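Local coordinates for protein SnoN,Epimerase SnoN (Streptomyces nogalater, PDB 5EP9) that is a non-heme iron, 2-oxoglutarate-dependent epimerase of nogalamycin biosynthesis, at residues T82-Q91 with L120-K131; M173-D184 with T217-A227. One frame throughout, in Å; residues are numbered along the deposited sequence.

Contact 1: residues T82-Q91 with L120-K131. With AKG (2-oxoglutaric acid), chain E.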
loop_
_atom_site.group_PDB
_atom_site.type_symbol
_atom_site.label_atom_id
_atom_site.label_comp_id
_atom_site.label_asym_id
_atom_site.label_seq_id
_atom_site.Cartn_x
_atom_site.Cartn_y
_atom_site.Cartn_z
ATOM N N THR A 82 -16.148 10.936 -4.716
ATOM C CA THR A 82 -14.794 10.907 -4.238
ATOM C C THR A 82 -14.422 9.634 -3.483
ATOM O O THR A 82 -14.791 9.385 -2.343
ATOM C CB THR A 82 -14.442 12.119 -3.384
ATOM O OG1 THR A 82 -14.745 13.311 -4.135
ATOM C CG2 THR A 82 -12.955 12.090 -2.956
ATOM N N VAL A 83 -13.496 8.957 -4.120
ATOM C CA VAL A 83 -12.929 7.726 -3.627
ATOM C C VAL A 83 -11.993 8.067 -2.498
ATOM O O VAL A 83 -12.031 7.450 -1.440
ATOM C CB VAL A 83 -12.199 6.944 -4.747
ATOM C CG1 VAL A 83 -11.635 5.689 -4.183
ATOM C CG2 VAL A 83 -13.134 6.583 -5.938
ATOM N N MET A 84 -11.127 9.025 -2.757
ATOM C CA MET A 84 -10.162 9.481 -1.766
ATOM C C MET A 84 -9.388 10.723 -2.206
ATOM O O MET A 84 -9.340 11.047 -3.378
ATOM C CB MET A 84 -9.112 8.420 -1.409
ATOM C CG MET A 84 -8.248 7.994 -2.583
ATOM S SD MET A 84 -7.009 6.830 -1.908
ATOM C CE MET A 84 -8.020 5.387 -1.549
ATOM N N ASP A 85 -8.695 11.303 -1.235
ATOM C CA ASP A 85 -7.644 12.314 -1.508
ATOM C C ASP A 85 -6.367 11.667 -1.010
ATOM O O ASP A 85 -6.394 10.953 0.018
ATOM C CB ASP A 85 -7.891 13.600 -0.761
ATOM C CG ASP A 85 -9.126 14.367 -1.282
ATOM O OD1 ASP A 85 -9.096 14.951 -2.404
ATOM O OD2 ASP A 85 -10.150 14.355 -0.537
ATOM N N TYR A 86 -5.269 11.916 -1.712
ATOM C CA TYR A 86 -4.015 11.376 -1.287
ATOM C C TYR A 86 -2.870 12.291 -1.593
ATOM O O TYR A 86 -2.906 13.138 -2.518
ATOM C CB TYR A 86 -3.749 9.991 -1.867
ATOM C CG TYR A 86 -3.597 9.941 -3.337
ATOM C CD1 TYR A 86 -4.723 9.903 -4.181
ATOM C CD2 TYR A 86 -2.348 9.913 -3.914
ATOM C CE1 TYR A 86 -4.560 9.820 -5.558
ATOM C CE2 TYR A 86 -2.166 9.852 -5.295
ATOM C CZ TYR A 86 -3.276 9.808 -6.117
ATOM O OH TYR A 86 -3.026 9.751 -7.467
ATOM N N VAL A 87 -1.892 12.174 -0.761
ATOM C CA VAL A 87 -0.622 12.850 -1.011
ATOM C C VAL A 87 0.256 11.822 -1.699
ATOM O O VAL A 87 0.600 10.812 -1.098
ATOM C CB VAL A 87 0.047 13.390 0.295
ATOM C CG1 VAL A 87 1.372 14.106 -0.025
ATOM C CG2 VAL A 87 -0.896 14.308 0.999
ATOM N N ALA A 88 0.669 12.135 -2.924
ATOM C CA ALA A 88 1.456 11.233 -3.802
ATOM C C ALA A 88 2.935 11.343 -3.461
ATOM O O ALA A 88 3.422 12.416 -3.119
ATOM C CB ALA A 88 1.304 11.644 -5.257
ATOM N N ASP A 89 3.585 10.196 -3.452
ATOM C CA ASP A 89 5.022 10.115 -3.227
ATOM C C ASP A 89 5.443 10.922 -1.969
ATOM O O ASP A 89 6.380 11.733 -2.012
ATOM C CB ASP A 89 5.737 10.640 -4.463
ATOM C CG ASP A 89 5.375 9.859 -5.739
ATOM O OD1 ASP A 89 5.709 8.642 -5.821
ATOM O OD2 ASP A 89 4.649 10.467 -6.599
ATOM N N ALA A 90 4.708 10.712 -0.892
ATOM C CA ALA A 90 4.791 11.576 0.271
ATOM C C ALA A 90 6.151 11.561 0.948
ATOM O O ALA A 90 6.600 12.584 1.491
ATOM C CB ALA A 90 3.722 11.212 1.242
ATOM N N GLN A 91 6.840 10.457 0.749
ATOM C CA GLN A 91 8.183 10.301 1.255
ATOM C C GLN A 91 9.213 11.189 0.643
ATOM O O GLN A 91 10.199 11.376 1.216
ATOM C CB GLN A 91 8.658 8.869 1.182
ATOM C CG GLN A 91 9.237 8.401 -0.160
ATOM C CD GLN A 91 8.181 8.119 -1.261
ATOM O OE1 GLN A 91 7.005 8.261 -1.070
ATOM N NE2 GLN A 91 8.653 7.764 -2.404
ATOM N N LEU A 120 11.789 0.244 -1.290
ATOM C CA LEU A 120 10.605 1.097 -1.246
ATOM C C LEU A 120 10.383 1.625 -2.649
ATOM O O LEU A 120 11.293 2.111 -3.271
ATOM C CB LEU A 120 10.795 2.260 -0.296
ATOM C CG LEU A 120 9.766 3.393 -0.334
ATOM C CD1 LEU A 120 8.422 2.923 0.186
ATOM C CD2 LEU A 120 10.230 4.598 0.502
ATOM N N PHE A 121 9.098 1.584 -3.086
ATOM C CA PHE A 121 8.671 2.173 -4.366
ATOM C C PHE A 121 7.997 3.492 -4.171
ATOM O O PHE A 121 8.308 4.497 -4.816
ATOM C CB PHE A 121 7.719 1.221 -5.155
ATOM C CG PHE A 121 7.186 1.837 -6.422
ATOM C CD1 PHE A 121 8.037 2.177 -7.451
ATOM C CD2 PHE A 121 5.831 2.015 -6.605
ATOM C CE1 PHE A 121 7.558 2.714 -8.611
ATOM C CE2 PHE A 121 5.324 2.565 -7.772
ATOM C CZ PHE A 121 6.197 2.928 -8.762
ATOM N N LYS A 122 7.053 3.489 -3.273
ATOM C CA LYS A 122 6.402 4.772 -2.851
ATOM C C LYS A 122 5.587 4.651 -1.570
ATOM O O LYS A 122 5.174 3.528 -1.164
ATOM C CB LYS A 122 5.470 5.287 -3.938
ATOM C CG LYS A 122 4.281 4.372 -4.072
ATOM C CD LYS A 122 3.336 4.838 -5.152
ATOM C CE LYS A 122 2.279 3.796 -5.134
ATOM N NZ LYS A 122 1.224 4.206 -6.039
ATOM N N LEU A 123 5.405 5.793 -0.904
ATOM C CA LEU A 123 4.427 5.914 0.160
ATOM C C LEU A 123 3.402 6.955 -0.199
ATOM O O LEU A 123 3.766 8.065 -0.595
ATOM C CB LEU A 123 5.059 6.216 1.477
ATOM C CG LEU A 123 4.081 6.269 2.694
ATOM C CD1 LEU A 123 4.698 5.742 3.959
ATOM C CD2 LEU A 123 3.509 7.663 2.945
ATOM N N GLU A 124 2.142 6.621 0.019
ATOM C CA GLU A 124 1.044 7.636 -0.061
ATOM C C GLU A 124 0.319 7.880 1.238
ATOM O O GLU A 124 0.164 6.973 2.019
ATOM C CB GLU A 124 0.057 7.238 -1.142
ATOM C CG GLU A 124 0.677 7.275 -2.550
ATOM C CD GLU A 124 -0.262 6.629 -3.638
ATOM O OE1 GLU A 124 -1.238 5.924 -3.286
ATOM O OE2 GLU A 124 -0.080 6.906 -4.827
ATOM N N VAL A 125 -0.163 9.098 1.460
ATOM C CA VAL A 125 -1.001 9.390 2.584
ATOM C C VAL A 125 -2.436 9.378 2.096
ATOM O O VAL A 125 -2.732 10.141 1.209
ATOM C CB VAL A 125 -0.675 10.768 3.168
ATOM C CG1 VAL A 125 -1.593 11.146 4.312
ATOM C CG2 VAL A 125 0.765 10.837 3.652
ATOM N N LEU A 126 -3.329 8.617 2.744
ATOM C CA LEU A 126 -4.686 8.451 2.229
ATOM C C LEU A 126 -5.699 9.056 3.161
ATOM O O LEU A 126 -5.616 8.867 4.340
ATOM C CB LEU A 126 -5.045 6.991 1.967
ATOM C CG LEU A 126 -4.023 6.187 1.188
ATOM C CD1 LEU A 126 -4.514 4.745 1.041
ATOM C CD2 LEU A 126 -3.782 6.757 -0.177
ATOM N N LEU A 127 -6.653 9.766 2.583
ATOM C CA LEU A 127 -7.777 10.356 3.295
ATOM C C LEU A 127 -9.128 10.006 2.609
ATOM O O LEU A 127 -9.317 10.287 1.446
ATOM C CB LEU A 127 -7.630 11.861 3.263
ATOM C CG LEU A 127 -8.791 12.713 3.766
ATOM C CD1 LEU A 127 -9.037 12.487 5.247
ATOM C CD2 LEU A 127 -8.540 14.196 3.473
ATOM N N LYS A 128 -10.018 9.424 3.374
ATOM C CA LYS A 128 -11.441 9.382 3.055
ATOM C C LYS A 128 -12.234 10.084 4.075
ATOM O O LYS A 128 -12.155 9.799 5.247
ATOM C CB LYS A 128 -12.041 7.960 3.022
ATOM C CG LYS A 128 -11.700 7.119 1.877
ATOM C CD LYS A 128 -12.655 5.883 1.916
ATOM C CE LYS A 128 -12.221 4.836 0.909
ATOM N NZ LYS A 128 -12.903 4.973 -0.388
ATOM N N GLU A 129 -13.007 11.021 3.613
ATOM C CA GLU A 129 -13.867 11.778 4.468
ATOM C C GLU A 129 -15.003 12.386 3.724
ATOM O O GLU A 129 -14.967 12.530 2.520
ATOM C CB GLU A 129 -13.094 12.937 5.133
ATOM C CG GLU A 129 -12.722 14.034 4.153
ATOM C CD GLU A 129 -12.001 15.192 4.812
ATOM O OE1 GLU A 129 -11.853 15.229 6.073
ATOM O OE2 GLU A 129 -11.624 16.087 4.041
ATOM N N ASN A 130 -16.047 12.679 4.488
ATOM C CA ASN A 130 -17.234 13.428 3.980
ATOM C C ASN A 130 -17.053 14.948 4.114
ATOM O O ASN A 130 -16.725 15.438 5.175
ATOM C CB ASN A 130 -18.472 12.996 4.709
ATOM C CG ASN A 130 -18.709 11.508 4.551
ATOM O OD1 ASN A 130 -18.873 11.033 3.459
ATOM N ND2 ASN A 130 -18.750 10.796 5.647
ATOM N N LYS A 131 -17.209 15.650 3.022
ATOM C CA LYS A 131 -17.144 17.106 3.015
ATOM C C LYS A 131 -18.550 17.530 2.683
ATOM O O LYS A 131 -19.422 16.710 2.322
ATOM C CB LYS A 131 -16.188 17.690 1.923
ATOM C CG LYS A 131 -14.700 17.365 1.970
ATOM C CD LYS A 131 -14.094 17.457 0.556
ATOM C CE LYS A 131 -12.734 16.766 0.369
ATOM N NZ LYS A 131 -12.846 15.309 0.091
HETATM C C1 AKG E . -4.139 -0.164 -1.691
HETATM O O1 AKG E . -3.607 -0.886 -2.572
HETATM O O2 AKG E . -3.538 0.159 -0.637
HETATM C C2 AKG E . -5.542 0.286 -1.857
HETATM O O5 AKG E . -6.163 -0.044 -2.887
HETATM C C3 AKG E . -6.146 1.163 -0.736
HETATM C C4 AKG E . -7.639 1.456 -0.836
HETATM C C5 AKG E . -8.216 2.341 0.245
HETATM O O3 AKG E . -7.490 2.704 1.188
HETATM O O4 AKG E . -9.418 2.739 0.156
HETATM O O HOH W 1 7.401 5.978 -7.174
HETATM O O HOH W 2 2.450 8.272 -4.954
#
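Tyr86 faces Leu126 as an antiparallel non-hydrogen-bonded pair, with the hydrogen-bonded pairs Asp85–Leu127 and Val87–Val125 on its two flanks. Strands 82-87 and 120-128 are therefore neighbours in the larger sheet of this cupin-type double-stranded beta-helix, and both come from the 14-202 part of the fused construct. From Met84 CB, 3.4 Å from Leu127 O, the side chain runs through CG to SD, which lies 3.7 Å from Leu126 CD2. A bend at the last torsion (chi3 71°) then turns Met84 CE toward 2-oxoglutarate, 3.4 Å from its O4. The same Leu126 methyl CD2 also touches Tyr86 CB at 3.6 Å. Lys128 NZ meets a lone pair of Val83 O in the carbonyl plane at 2.8 Å; Val137 O and Thr139 OG1 also bond to this ammonium group, so three partners grip it. At the far end Gln91 OE1 accepts Leu123 N at 2.9 Å, although the donor stands 58° out of the amide plane. With an alanine here, Leu123 N would probably be left without this acceptor and Leu120 CD2 without its contact to Gln91 CG. Close by, one water accepts from Asp89 N and donates to Glu124 OE2 at 2.9 Å.

Contact 2: residues M173-D184 with T217-A227. With FE (Fe (III) ion), chain F; AKG (2-oxoglutaric acid), chain E; ACT (acetate ion), chain G.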
loop_
_atom_site.group_PDB
_atom_site.type_symbol
_atom_site.label_atom_id
_atom_site.label_comp_id
_atom_site.label_asym_id
_atom_site.label_seq_id
_atom_site.Cartn_x
_atom_site.Cartn_y
_atom_site.Cartn_z
ATOM N N MET A 173 -10.765 -1.917 4.813
ATOM C CA MET A 173 -10.595 -2.760 3.598
ATOM C C MET A 173 -11.247 -4.131 3.711
ATOM O O MET A 173 -11.395 -4.663 4.801
ATOM C CB MET A 173 -9.120 -2.890 3.210
ATOM C CG MET A 173 -8.530 -1.503 2.833
ATOM S SD MET A 173 -7.247 -1.551 1.554
ATOM C CE MET A 173 -6.031 -2.004 2.694
ATOM N N THR A 174 -11.521 -4.673 2.532
ATOM C CA THR A 174 -11.968 -6.053 2.320
ATOM C C THR A 174 -11.022 -6.706 1.337
ATOM O O THR A 174 -10.633 -6.094 0.353
ATOM C CB THR A 174 -13.388 -6.040 1.775
ATOM O OG1 THR A 174 -14.227 -5.458 2.783
ATOM C CG2 THR A 174 -13.921 -7.442 1.387
ATOM N N PHE A 175 -10.667 -7.961 1.611
ATOM C CA PHE A 175 -9.770 -8.714 0.800
ATOM C C PHE A 175 -10.419 -10.009 0.360
ATOM O O PHE A 175 -11.308 -10.541 1.063
ATOM C CB PHE A 175 -8.502 -9.082 1.598
ATOM C CG PHE A 175 -7.779 -7.899 2.172
ATOM C CD1 PHE A 175 -6.829 -7.229 1.462
ATOM C CD2 PHE A 175 -8.041 -7.504 3.434
ATOM C CE1 PHE A 175 -6.121 -6.115 2.027
ATOM C CE2 PHE A 175 -7.387 -6.414 4.003
ATOM C CZ PHE A 175 -6.407 -5.723 3.278
ATOM N N VAL A 176 -10.031 -10.538 -0.802
ATOM C CA VAL A 176 -10.591 -11.881 -1.249
ATOM C C VAL A 176 -9.506 -12.896 -1.077
ATOM O O VAL A 176 -8.536 -12.901 -1.843
ATOM C CB VAL A 176 -10.990 -11.843 -2.698
ATOM C CG1 VAL A 176 -11.550 -13.182 -3.106
ATOM C CG2 VAL A 176 -12.036 -10.776 -2.957
ATOM N N PRO A 177 -9.590 -13.729 -0.042
ATOM C CA PRO A 177 -8.427 -14.533 0.286
ATOM C C PRO A 177 -8.175 -15.521 -0.810
ATOM O O PRO A 177 -9.153 -16.092 -1.374
ATOM C CB PRO A 177 -8.777 -15.242 1.622
ATOM C CG PRO A 177 -10.151 -14.851 1.917
ATOM C CD PRO A 177 -10.528 -13.651 1.099
ATOM N N GLY A 178 -6.896 -15.782 -1.094
ATOM C CA GLY A 178 -6.555 -16.719 -2.189
ATOM C C GLY A 178 -6.620 -16.116 -3.579
ATOM O O GLY A 178 -6.219 -16.760 -4.540
ATOM N N SER A 179 -7.143 -14.909 -3.729
ATOM C CA SER A 179 -7.353 -14.340 -5.071
ATOM C C SER A 179 -6.025 -14.005 -5.775
ATOM O O SER A 179 -5.926 -13.931 -6.981
ATOM C CB SER A 179 -8.215 -13.082 -4.992
ATOM O OG SER A 179 -7.594 -12.098 -4.113
ATOM N N HIS A 180 -4.990 -13.868 -4.987
ATOM C CA HIS A 180 -3.618 -13.675 -5.497
ATOM C C HIS A 180 -3.032 -14.871 -6.210
ATOM O O HIS A 180 -2.027 -14.749 -6.865
ATOM C CB HIS A 180 -2.625 -13.224 -4.385
ATOM C CG HIS A 180 -2.367 -14.241 -3.320
ATOM N ND1 HIS A 180 -3.370 -14.912 -2.644
ATOM C CD2 HIS A 180 -1.204 -14.729 -2.850
ATOM C CE1 HIS A 180 -2.822 -15.781 -1.808
ATOM N NE2 HIS A 180 -1.506 -15.668 -1.904
ATOM N N LEU A 181 -3.642 -16.046 -6.007
ATOM C CA LEU A 181 -3.206 -17.288 -6.655
ATOM C C LEU A 181 -3.963 -17.619 -7.906
ATOM O O LEU A 181 -3.724 -18.627 -8.498
ATOM C CB LEU A 181 -3.388 -18.460 -5.677
ATOM C CG LEU A 181 -2.737 -18.223 -4.327
ATOM C CD1 LEU A 181 -3.151 -19.384 -3.407
ATOM C CD2 LEU A 181 -1.201 -18.165 -4.501
ATOM N N LEU A 182 -4.889 -16.773 -8.294
ATOM C CA LEU A 182 -5.705 -16.984 -9.467
ATOM C C LEU A 182 -4.866 -16.601 -10.687
ATOM O O LEU A 182 -3.961 -15.799 -10.568
ATOM C CB LEU A 182 -6.938 -16.140 -9.428
ATOM C CG LEU A 182 -7.948 -16.473 -8.325
ATOM C CD1 LEU A 182 -9.010 -15.417 -8.264
ATOM C CD2 LEU A 182 -8.634 -17.856 -8.495
ATOM N N PRO A 183 -5.167 -17.198 -11.887
ATOM C CA PRO A 183 -4.551 -16.752 -13.111
ATOM C C PRO A 183 -4.962 -15.347 -13.471
ATOM O O PRO A 183 -5.888 -14.815 -12.918
ATOM C CB PRO A 183 -5.106 -17.727 -14.187
ATOM C CG PRO A 183 -6.305 -18.368 -13.618
ATOM C CD PRO A 183 -6.296 -18.115 -12.126
ATOM N N ASP A 184 -4.259 -14.750 -14.421
ATOM C CA ASP A 184 -4.604 -13.396 -14.927
ATOM C C ASP A 184 -5.983 -13.280 -15.502
ATOM O O ASP A 184 -6.448 -14.182 -16.159
ATOM C CB ASP A 184 -3.668 -12.923 -16.030
ATOM C CG ASP A 184 -2.255 -12.685 -15.538
ATOM O OD1 ASP A 184 -2.015 -12.691 -14.315
ATOM O OD2 ASP A 184 -1.396 -12.468 -16.418
ATOM N N THR A 217 -2.218 -3.679 7.713
ATOM C CA THR A 217 -2.284 -4.848 6.858
ATOM C C THR A 217 -1.107 -4.829 5.877
ATOM O O THR A 217 -0.586 -3.765 5.546
ATOM C CB THR A 217 -3.580 -4.953 6.101
ATOM O OG1 THR A 217 -3.871 -3.728 5.402
ATOM C CG2 THR A 217 -4.731 -5.247 7.046
ATOM N N PHE A 218 -0.734 -6.039 5.449
ATOM C CA PHE A 218 0.038 -6.255 4.254
ATOM C C PHE A 218 -0.803 -6.997 3.260
ATOM O O PHE A 218 -1.500 -7.960 3.613
ATOM C CB PHE A 218 1.260 -7.070 4.544
ATOM C CG PHE A 218 2.274 -6.367 5.416
ATOM C CD1 PHE A 218 2.198 -6.488 6.766
ATOM C CD2 PHE A 218 3.261 -5.573 4.835
ATOM C CE1 PHE A 218 3.107 -5.842 7.589
ATOM C CE2 PHE A 218 4.203 -4.963 5.633
ATOM C CZ PHE A 218 4.141 -5.098 7.025
ATOM N N HIS A 219 -0.799 -6.533 2.012
ATOM C CA HIS A 219 -1.415 -7.314 0.931
ATOM C C HIS A 219 -0.556 -7.422 -0.312
ATOM O O HIS A 219 0.059 -6.454 -0.812
ATOM C CB HIS A 219 -2.849 -6.849 0.636
ATOM C CG HIS A 219 -2.960 -5.543 -0.039
ATOM N ND1 HIS A 219 -3.015 -4.359 0.653
ATOM C CD2 HIS A 219 -3.109 -5.223 -1.342
ATOM C CE1 HIS A 219 -3.209 -3.362 -0.197
ATOM N NE2 HIS A 219 -3.250 -3.858 -1.409
ATOM N N HIS A 220 -0.647 -8.598 -0.872
ATOM C CA HIS A 220 -0.005 -8.959 -2.153
ATOM C C HIS A 220 -0.608 -8.190 -3.325
ATOM O O HIS A 220 -1.763 -7.865 -3.375
ATOM C CB HIS A 220 -0.163 -10.493 -2.344
ATOM C CG HIS A 220 0.660 -11.109 -3.441
ATOM N ND1 HIS A 220 0.338 -11.009 -4.786
ATOM C CD2 HIS A 220 1.734 -11.929 -3.376
ATOM C CE1 HIS A 220 1.223 -11.666 -5.498
ATOM N NE2 HIS A 220 2.039 -12.276 -4.672
ATOM N N ALA A 221 0.224 -7.914 -4.293
ATOM C CA ALA A 221 -0.131 -7.121 -5.475
ATOM C C ALA A 221 -1.185 -7.774 -6.388
ATOM O O ALA A 221 -1.742 -7.092 -7.242
ATOM C CB ALA A 221 1.140 -6.876 -6.299
ATOM N N ARG A 222 -1.357 -9.070 -6.244
ATOM C CA ARG A 222 -2.411 -9.813 -6.965
ATOM C C ARG A 222 -3.697 -10.060 -6.132
ATOM O O ARG A 222 -4.685 -10.567 -6.652
ATOM C CB ARG A 222 -1.882 -11.117 -7.591
ATOM C CG ARG A 222 -0.876 -10.892 -8.758
ATOM C CD ARG A 222 -0.534 -12.055 -9.685
ATOM N NE ARG A 222 -1.685 -12.682 -10.322
ATOM C CZ ARG A 222 -2.062 -12.464 -11.556
ATOM N NH1 ARG A 222 -1.386 -11.634 -12.351
ATOM N NH2 ARG A 222 -3.134 -13.107 -11.995
ATOM N N THR A 223 -3.695 -9.643 -4.850
ATOM C CA THR A 223 -4.885 -9.853 -4.018
ATOM C C THR A 223 -5.964 -8.835 -4.342
ATOM O O THR A 223 -5.698 -7.645 -4.343
ATOM C CB THR A 223 -4.532 -9.763 -2.578
ATOM O OG1 THR A 223 -3.568 -10.782 -2.283
ATOM C CG2 THR A 223 -5.758 -9.932 -1.680
ATOM N N VAL A 224 -7.177 -9.303 -4.609
ATOM C CA VAL A 224 -8.286 -8.416 -4.849
ATOM C C VAL A 224 -8.721 -7.807 -3.517
ATOM O O VAL A 224 -8.854 -8.504 -2.522
ATOM C CB VAL A 224 -9.494 -9.165 -5.494
ATOM C CG1 VAL A 224 -10.687 -8.239 -5.616
ATOM C CG2 VAL A 224 -9.124 -9.683 -6.859
ATOM N N HIS A 225 -8.890 -6.495 -3.523
ATOM C CA HIS A 225 -9.235 -5.749 -2.357
ATOM C C HIS A 225 -10.046 -4.540 -2.731
ATOM O O HIS A 225 -10.064 -4.059 -3.845
ATOM C CB HIS A 225 -8.031 -5.328 -1.518
ATOM C CG HIS A 225 -7.006 -4.507 -2.268
ATOM N ND1 HIS A 225 -6.224 -5.066 -3.229
ATOM C CD2 HIS A 225 -6.709 -3.194 -2.256
ATOM C CE1 HIS A 225 -5.491 -4.118 -3.794
ATOM N NE2 HIS A 225 -5.711 -2.988 -3.170
ATOM N N SER A 226 -10.806 -4.101 -1.747
ATOM C CA SER A 226 -11.658 -2.933 -1.868
ATOM C C SER A 226 -11.742 -2.236 -0.522
ATOM O O SER A 226 -11.174 -2.698 0.458
ATOM C CB SER A 226 -13.085 -3.392 -2.290
ATOM O OG SER A 226 -13.712 -4.062 -1.249
ATOM N N ALA A 227 -12.549 -1.197 -0.430
ATOM C CA ALA A 227 -12.753 -0.526 0.822
ATOM C C ALA A 227 -14.068 0.153 0.825
ATOM O O ALA A 227 -14.566 0.632 -0.236
ATOM C CB ALA A 227 -11.624 0.528 1.110
HETATM FE FE FE F . -5.062 -1.161 -4.033
HETATM C C1 AKG E . -4.139 -0.164 -1.691
HETATM O O1 AKG E . -3.607 -0.886 -2.572
HETATM O O2 AKG E . -3.538 0.159 -0.637
HETATM C C2 AKG E . -5.542 0.286 -1.857
HETATM O O5 AKG E . -6.163 -0.044 -2.887
HETATM C C3 AKG E . -6.146 1.163 -0.736
HETATM C C4 AKG E . -7.639 1.456 -0.836
HETATM C C5 AKG E . -8.216 2.341 0.245
HETATM O O3 AKG E . -7.490 2.704 1.188
HETATM O O4 AKG E . -9.418 2.739 0.156
HETATM C C ACT G . -14.960 -7.000 -2.044
HETATM O O ACT G . -15.343 -5.830 -2.041
HETATM O OXT ACT G . -15.739 -7.915 -1.683
HETATM C CH3 ACT G . -13.547 -7.281 -2.450
HETATM O O HOH W 3 -4.499 0.701 -4.782
#
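The edge of the His180 ring points at the face of His220, centroids 5.2 Å apart and planes at 59°, with His180 CD2 above that face near its rim. His220 is held at its own edge, where ND1 accepts Arg222 N, while His180 NE2 donates to Arg41 O. Thr223 CG2 and Thr217 OG1 lie at the edge of Phe175, whose ring also stacks with Tyr45 and whose CE1 comes 3.6 Å from His219 CB. Over one face of His225, offset toward its rim, sits His219 NE2, 3.1 Å above the plane and hydrogen-bonded to Asp144 OD2. Phe175 and His225 sit on the antiparallel strands 173-175 and 225-227 of the smaller sheet, a pairing between the 14-202 and 203-305 parts of the construct; His219 and His220 belong to strand 217-220. Ser179 OG donates to Val176 O at 2.6 Å and accepts Val224 N at 2.9 Å, tying the turn 176-179 to the backbone at Val224. His225 ND1 donates in its ring plane to Thr223 O at 2.9 Å, fixing the ring's rotation. That bond leaves His225 NE2 to coordinate iron at 2.1 Å. His142 and Asp144 complete a two-histidine, one-carboxylate triad; Thr223 thus acts as a second-shell residue positioning a metal ligand.

In the fold
Contact 1 and contact 2 have centres 20 Å apart on opposite sides of the chain's centre; their nearest atoms are about 4 Å apart without touching, and 2-oxoglutarate is what both reach. Contact 2 holds the chelated end, where 2-oxoglutarate binds iron through both its O1 and its O5. Contact 1 borders the distal carboxylate, with Leu126 CD1 3.6 Å from 2-oxoglutarate O3, and its Met84 side chain stays about 8 Å from the metal. From contact 2, Ala227 CB also approaches 2-oxoglutarate O4, at 3.3 Å. Strands 120-128 and 217-220 belong to the larger sheet, 173-175 and 225-227 to the smaller. Thr139, Trp160, Arg236 and Ser240 add hydrogen bonds to the cosubstrate.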